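Local coordinates for effector protein HopAB2 (Pseudomonas syringae, PDB 2FD4) that acts as a secreted virulence factor that suppresses programmed cell death and immunity in susceptible plants, and carries an E3 ubiquitin ligase in its C-terminal domain, at residues E100-M103 with T107-A110; D8-Q13 with E111-Y116. All blocks are in the same frame, centred on the assembly; numbering follows the deposited sequence.

In the fold
This chain is the C-terminal ligase domain of the effector. Starting near the N terminus, residues 8-13 lead toward strand 18-21, and their partners come only after 97 residues, at 111-116. Interaction 2 therefore closes a very long loop that contains strands 18-21, 61-65 and 83-87 and helix 88-97. Interaction 1 is nested inside it as a tight turn-back: 100-103 and 107-110 meet across just three intervening residues, after helix 88-97. Residues 107-110 run directly into 111-116, which precede strand 117-121. The two contacts also touch: Ala-110 O bonds to Gln-13 NE2, joining 107-110 to the N-terminal turn, and Thr-107 O to Asn-112 ND2, tying it to the adjoining 111-116.

Interaction 1. Residues E100-M103 with T107-A110; sequences EHPM and TLNA
Leu-108 is the side chain that carries this contact, laid against the backbone of His-101 where the chain doubles back. Its CB comes within 3.7 Å of His-101 N, and its CD2 methyl lies 3.9 Å from His-101 CA. The same methyl also reaches the proline ring next along, with Leu-108 CD2 4.2 Å from Pro-102 CD. A chi1 of -170° swings the leucine's CG out opposite its own N and beside the carbonyl carbon, from where CD2 reaches His-101 and Pro-102. His-101 is likewise trans (chi1 -179°), but there the ring is carried off from Leu-108, which meets chiefly its backbone and CB. Met-103 N lies in the plane of that imidazole, at its edge, whereas ND1 is buried and has no polar partner in the model. Next to the leucine, Glu-100 and Thr-107 form a single backbone bridge, their CA atoms 4.4 Å apart. Both of these residues turn their CB away from the other segment, and the carboxylate of Glu-100 pairs with Lys-98 and Arg-105. Pro-102, an inferred E2-binding residue, packs on Phe-94 and Phe-48, the other two inferred sites, consistent with a U-box-like E2 surface. Leu-108 rests on Leu-64, Leu-95, Ile-113 and Tyr-116, so it fills the junction between strand 61-65 and helices 88-97 and 113-116.

Interaction 2. Residues D8-Q13 with E111-Y116; sequences DPIASQ and ENIAKY
Ile-113 meets the N-terminal turn with two branches, CG1 against Ile-10 and CG2 against the amide of Gln-13. Its CG1 meets the CG2 methyl of Ile-10 at 4.1 Å, the two side chains crossing at about a right angle. Its other branch, CG2, sits beneath the flat face of the Gln-13 amide, 3.5 Å from both Gln-13 OE1 and Gln-13 NE2, with CD barely farther; Ala-114 CB lies a little farther from that oxygen. The polar link is a water: it donates to Gln-13 OE1 (2.6 Å) and accepts from Ala-114 N (3.0 Å). Hydrogen bonds inside 8-13 shape the turn itself. Gln-13 NE2 binds Pro-9 O almost straight (172°), in the amide plane, and also bonds to Ala-110 O. Asp-8 OD1 accepts from Ile-10 N and Ala-11 N, which approach from opposite faces of the carboxylate, making an Asx turn and an Asx motif. With CG anti to the carbonyl carbon (chi1 -69°) and the chain extended beyond it, the glutamine amide comes over Ile-113 CG2. Its nitrogen and oxygen both being engaged, its rotation is fixed, so a polar group can sit over a buried methyl without losing its bonds.

Interaction 1. Residues E100-M103 with T107-A110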
ATOM      1  N   GLU A 100       7.375 -11.178  -1.832  1.00 46.68           N
ATOM      2  CA  GLU A 100       7.679 -10.805  -3.201  1.00 48.62           C
ATOM      3  C   GLU A 100       6.631  -9.827  -3.695  1.00 47.53           C
ATOM      4  O   GLU A 100       5.451  -9.867  -3.316  1.00 47.30           O
ATOM      5  CB  GLU A 100       7.858 -12.016  -4.069  1.00 49.07           C
ATOM      6  CG  GLU A 100       6.638 -12.529  -4.708  1.00 52.53           C
ATOM      7  CD  GLU A 100       6.879 -13.812  -5.480  1.00 54.52           C
ATOM      8  OE1 GLU A 100       8.037 -14.307  -5.552  1.00 59.83           O
ATOM      9  OE2 GLU A 100       5.891 -14.330  -6.061  1.00 64.07           O
ATOM     10  N   HIS A 101       7.094  -8.863  -4.450  1.00 46.67           N
ATOM     11  CA  HIS A 101       6.198  -7.847  -4.938  1.00 45.90           C
ATOM     12  C   HIS A 101       5.077  -8.554  -5.762  1.00 44.17           C
ATOM     13  O   HIS A 101       5.314  -9.416  -6.584  1.00 46.13           O
ATOM     14  CB  HIS A 101       7.035  -6.865  -5.740  1.00 45.28           C
ATOM     15  CG  HIS A 101       6.249  -5.725  -6.296  1.00 45.23           C
ATOM     16  ND1 HIS A 101       6.572  -4.403  -6.081  1.00 46.73           N
ATOM     17  CD2 HIS A 101       5.202  -5.729  -7.147  1.00 45.52           C
ATOM     18  CE1 HIS A 101       5.704  -3.641  -6.722  1.00 43.77           C
ATOM     19  NE2 HIS A 101       4.877  -4.423  -7.400  1.00 48.98           N
ATOM     20  N   PRO A 102       3.852  -8.211  -5.489  1.00 44.54           N
ATOM     21  CA  PRO A 102       2.732  -8.926  -6.100  1.00 46.11           C
ATOM     22  C   PRO A 102       2.661  -8.802  -7.628  1.00 46.32           C
ATOM     23  O   PRO A 102       2.008  -9.665  -8.270  1.00 45.08           O
ATOM     24  CB  PRO A 102       1.536  -8.260  -5.429  1.00 46.06           C
ATOM     25  CG  PRO A 102       1.976  -6.938  -5.047  1.00 46.24           C
ATOM     26  CD  PRO A 102       3.363  -7.168  -4.568  1.00 45.49           C
ATOM     27  N   MET A 103       3.307  -7.774  -8.219  1.00 45.91           N
ATOM     28  CA  MET A 103       3.417  -7.690  -9.692  1.00 47.98           C
ATOM     29  C   MET A 103       4.784  -7.986 -10.320  1.00 46.93           C
ATOM     30  O   MET A 103       4.816  -8.559 -11.371  1.00 45.74           O
ATOM     31  CB  MET A 103       2.814  -6.397 -10.217  1.00 48.55           C
ATOM     32  CG  MET A 103       1.263  -6.410  -9.943  1.00 53.25           C
ATOM     33  SD  MET A 103       0.515  -4.764 -10.037  1.00 56.38           S
ATOM     34  CE  MET A 103       1.054  -4.219 -11.662  1.00 58.29           C
ATOM     35  N   THR A 107      11.918  -9.117  -4.428  1.00 47.64           N
ATOM     36  CA  THR A 107      11.809  -9.271  -2.966  1.00 47.92           C
ATOM     37  C   THR A 107      11.166  -8.042  -2.372  1.00 48.02           C
ATOM     38  O   THR A 107      11.595  -6.917  -2.644  1.00 47.72           O
ATOM     39  CB  THR A 107      13.173  -9.449  -2.291  1.00 47.83           C
ATOM     40  OG1 THR A 107      13.863 -10.566  -2.868  1.00 48.18           O
ATOM     41  CG2 THR A 107      12.992  -9.647  -0.779  1.00 48.10           C
ATOM     42  N   LEU A 108      10.162  -8.259  -1.535  1.00 47.87           N
ATOM     43  CA  LEU A 108       9.421  -7.188  -0.844  1.00 47.72           C
ATOM     44  C   LEU A 108       9.032  -7.710   0.544  1.00 47.57           C
ATOM     45  O   LEU A 108       8.399  -8.751   0.681  1.00 46.48           O
ATOM     46  CB  LEU A 108       8.180  -6.806  -1.622  1.00 46.17           C
ATOM     47  CG  LEU A 108       7.425  -5.545  -1.172  1.00 46.85           C
ATOM     48  CD1 LEU A 108       8.252  -4.330  -1.436  1.00 49.53           C
ATOM     49  CD2 LEU A 108       6.143  -5.417  -1.900  1.00 48.85           C
ATOM     50  N   ASN A 109       9.434  -6.970   1.565  1.00 48.32           N
ATOM     51  CA  ASN A 109       9.315  -7.387   2.975  1.00 47.82           C
ATOM     52  C   ASN A 109       9.360  -6.132   3.868  1.00 47.66           C
ATOM     53  O   ASN A 109       9.331  -4.989   3.352  1.00 47.31           O
ATOM     54  CB  ASN A 109      10.445  -8.420   3.301  1.00 48.14           C
ATOM     55  CG  ASN A 109      11.833  -7.904   2.987  1.00 47.37           C
ATOM     56  OD1 ASN A 109      12.055  -6.699   2.950  1.00 49.06           O
ATOM     57  ND2 ASN A 109      12.800  -8.830   2.718  1.00 48.21           N
ATOM     58  N   ALA A 110       9.375  -6.333   5.194  1.00 47.24           N
ATOM     59  CA  ALA A 110       9.443  -5.216   6.174  1.00 47.02           C
ATOM     60  C   ALA A 110      10.627  -4.335   5.934  1.00 47.28           C
ATOM     61  O   ALA A 110      10.580  -3.122   6.131  1.00 48.06           O
ATOM     62  CB  ALA A 110       9.483  -5.733   7.622  1.00 47.75           C
TER

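Interaction 2. Residues D8-Q13 with E111-Y116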
ATOM      1  N   ASP A   8       1.613  -6.345  12.908  1.00 50.26           N
ATOM      2  CA  ASP A   8       2.270  -6.836  11.702  1.00 48.64           C
ATOM      3  C   ASP A   8       3.481  -5.952  11.378  1.00 47.54           C
ATOM      4  O   ASP A   8       3.364  -4.731  11.402  1.00 48.31           O
ATOM      5  CB  ASP A   8       1.273  -6.873  10.556  1.00 50.29           C
ATOM      6  CG  ASP A   8       1.843  -7.454   9.316  1.00 52.09           C
ATOM      7  OD1 ASP A   8       2.641  -6.730   8.685  1.00 49.58           O
ATOM      8  OD2 ASP A   8       1.526  -8.633   8.968  1.00 57.33           O
ATOM      9  N   PRO A   9       4.672  -6.563  11.113  1.00 47.70           N
ATOM     10  CA  PRO A   9       5.962  -5.880  10.866  1.00 47.33           C
ATOM     11  C   PRO A   9       5.978  -4.978   9.614  1.00 47.81           C
ATOM     12  O   PRO A   9       6.826  -4.066   9.497  1.00 46.79           O
ATOM     13  CB  PRO A   9       6.963  -7.015  10.698  1.00 48.94           C
ATOM     14  CG  PRO A   9       6.227  -8.286  10.932  1.00 47.97           C
ATOM     15  CD  PRO A   9       4.803  -8.030  11.190  1.00 47.75           C
ATOM     16  N   ILE A  10       5.059  -5.265   8.692  1.00 47.80           N
ATOM     17  CA  ILE A  10       4.883  -4.492   7.444  1.00 47.23           C
ATOM     18  C   ILE A  10       3.755  -3.477   7.649  1.00 47.51           C
ATOM     19  O   ILE A  10       3.996  -2.291   7.505  1.00 46.59           O
ATOM     20  CB  ILE A  10       4.595  -5.413   6.242  1.00 47.50           C
ATOM     21  CG1 ILE A  10       5.798  -6.320   6.011  1.00 46.26           C
ATOM     22  CG2 ILE A  10       4.193  -4.598   4.971  1.00 47.83           C
ATOM     23  CD1 ILE A  10       5.551  -7.377   5.004  1.00 47.71           C
ATOM     24  N   ALA A  11       2.554  -3.917   8.033  1.00 48.23           N
ATOM     25  CA  ALA A  11       1.447  -2.945   8.110  1.00 48.73           C
ATOM     26  C   ALA A  11       1.677  -1.845   9.191  1.00 49.43           C
ATOM     27  O   ALA A  11       1.110  -0.712   9.096  1.00 47.85           O
ATOM     28  CB  ALA A  11       0.113  -3.632   8.335  1.00 49.71           C
ATOM     29  N   SER A  12       2.455  -2.163  10.231  1.00 48.53           N
ATOM     30  CA  SER A  12       2.797  -1.173  11.260  1.00 47.94           C
ATOM     31  C   SER A  12       3.658   0.010  10.702  1.00 47.26           C
ATOM     32  O   SER A  12       3.803   1.037  11.346  1.00 46.85           O
ATOM     33  CB  SER A  12       3.484  -1.805  12.455  1.00 49.18           C
ATOM     34  OG  SER A  12       4.825  -2.167  12.123  1.00 47.86           O
ATOM     35  N   GLN A  13       4.182  -0.120   9.491  1.00 46.89           N
ATOM     36  CA  GLN A  13       4.915   1.002   8.855  1.00 47.75           C
ATOM     37  C   GLN A  13       4.053   2.032   8.121  1.00 47.23           C
ATOM     38  O   GLN A  13       4.542   3.068   7.652  1.00 47.15           O
ATOM     39  CB  GLN A  13       5.949   0.438   7.896  1.00 48.55           C
ATOM     40  CG  GLN A  13       7.049  -0.253   8.616  1.00 48.84           C
ATOM     41  CD  GLN A  13       8.111  -0.783   7.699  1.00 47.89           C
ATOM     42  OE1 GLN A  13       8.769  -0.008   6.996  1.00 48.82           O
ATOM     43  NE2 GLN A  13       8.302  -2.104   7.694  1.00 44.45           N
ATOM     44  N   GLU A 111      11.730  -4.954   5.506  1.00 47.58           N
ATOM     45  CA  GLU A 111      12.949  -4.255   5.346  1.00 47.47           C
ATOM     46  C   GLU A 111      12.861  -3.146   4.289  1.00 47.39           C
ATOM     47  O   GLU A 111      13.430  -2.088   4.486  1.00 48.86           O
ATOM     48  CB  GLU A 111      14.059  -5.263   5.007  1.00 48.24           C
ATOM     49  CG  GLU A 111      14.466  -6.187   6.128  1.00 51.96           C
ATOM     50  CD  GLU A 111      13.361  -7.082   6.753  1.00 55.85           C
ATOM     51  OE1 GLU A 111      12.563  -7.690   6.021  1.00 55.73           O
ATOM     52  OE2 GLU A 111      13.342  -7.224   8.018  1.00 60.78           O
ATOM     53  N   ASN A 112      12.184  -3.371   3.166  1.00 46.82           N
ATOM     54  CA  ASN A 112      12.180  -2.386   2.076  1.00 47.42           C
ATOM     55  C   ASN A 112      10.800  -1.826   1.668  1.00 47.36           C
ATOM     56  O   ASN A 112      10.689  -1.055   0.716  1.00 46.20           O
ATOM     57  CB  ASN A 112      12.878  -2.969   0.836  1.00 47.54           C
ATOM     58  CG  ASN A 112      12.076  -4.096   0.153  1.00 48.98           C
ATOM     59  OD1 ASN A 112      11.105  -4.632   0.699  1.00 49.52           O
ATOM     60  ND2 ASN A 112      12.505  -4.459  -1.068  1.00 49.16           N
ATOM     61  N   ILE A 113       9.725  -2.153   2.398  1.00 47.76           N
ATOM     62  CA  ILE A 113       8.378  -1.746   1.925  1.00 46.58           C
ATOM     63  C   ILE A 113       8.273  -0.208   1.791  1.00 47.18           C
ATOM     64  O   ILE A 113       7.618   0.319   0.880  1.00 46.58           O
ATOM     65  CB  ILE A 113       7.274  -2.311   2.873  1.00 47.52           C
ATOM     66  CG1 ILE A 113       5.885  -1.940   2.365  1.00 48.06           C
ATOM     67  CG2 ILE A 113       7.467  -1.828   4.269  1.00 45.46           C
ATOM     68  CD1 ILE A 113       5.548  -2.509   1.045  1.00 50.07           C
ATOM     69  N   ALA A 114       8.975   0.521   2.647  1.00 46.42           N
ATOM     70  CA  ALA A 114       8.818   1.983   2.670  1.00 47.15           C
ATOM     71  C   ALA A 114       9.442   2.633   1.420  1.00 46.87           C
ATOM     72  O   ALA A 114       9.096   3.755   1.087  1.00 47.86           O
ATOM     73  CB  ALA A 114       9.416   2.555   3.884  1.00 48.00           C
ATOM     74  N   LYS A 115      10.295   1.882   0.732  1.00 47.12           N
ATOM     75  CA  LYS A 115      10.910   2.320  -0.539  1.00 46.90           C
ATOM     76  C   LYS A 115       9.934   2.141  -1.706  1.00 46.30           C
ATOM     77  O   LYS A 115      10.138   2.739  -2.815  1.00 47.43           O
ATOM     78  CB  LYS A 115      12.180   1.514  -0.807  1.00 46.62           C
ATOM     79  CG  LYS A 115      13.254   1.647   0.251  1.00 47.62           C
ATOM     80  CD  LYS A 115      14.500   0.842  -0.101  1.00 49.41           C
ATOM     81  CE  LYS A 115      15.346   0.550   1.180  1.00 51.10           C
ATOM     82  NZ  LYS A 115      16.567  -0.292   0.888  1.00 54.39           N
ATOM     83  N   TYR A 116       8.881   1.353  -1.477  1.00 46.62           N
ATOM     84  CA  TYR A 116       7.931   1.104  -2.513  1.00 46.64           C
ATOM     85  C   TYR A 116       6.571   1.666  -2.242  1.00 45.68           C
ATOM     86  O   TYR A 116       5.870   1.888  -3.206  1.00 44.99           O
ATOM     87  CB  TYR A 116       7.747  -0.413  -2.737  1.00 46.96           C
ATOM     88  CG  TYR A 116       8.881  -1.153  -3.396  1.00 45.50           C
ATOM     89  CD1 TYR A 116       8.822  -1.463  -4.743  1.00 46.91           C
ATOM     90  CD2 TYR A 116       9.926  -1.679  -2.660  1.00 46.20           C
ATOM     91  CE1 TYR A 116       9.778  -2.162  -5.345  1.00 46.88           C
ATOM     92  CE2 TYR A 116      10.913  -2.433  -3.269  1.00 48.99           C
ATOM     93  CZ  TYR A 116      10.815  -2.658  -4.631  1.00 51.12           C
ATOM     94  OH  TYR A 116      11.740  -3.385  -5.310  1.00 51.50           O
TER
HETATM   95  O   HOH W   1      10.538  -0.377   5.071  1.00 36.30           O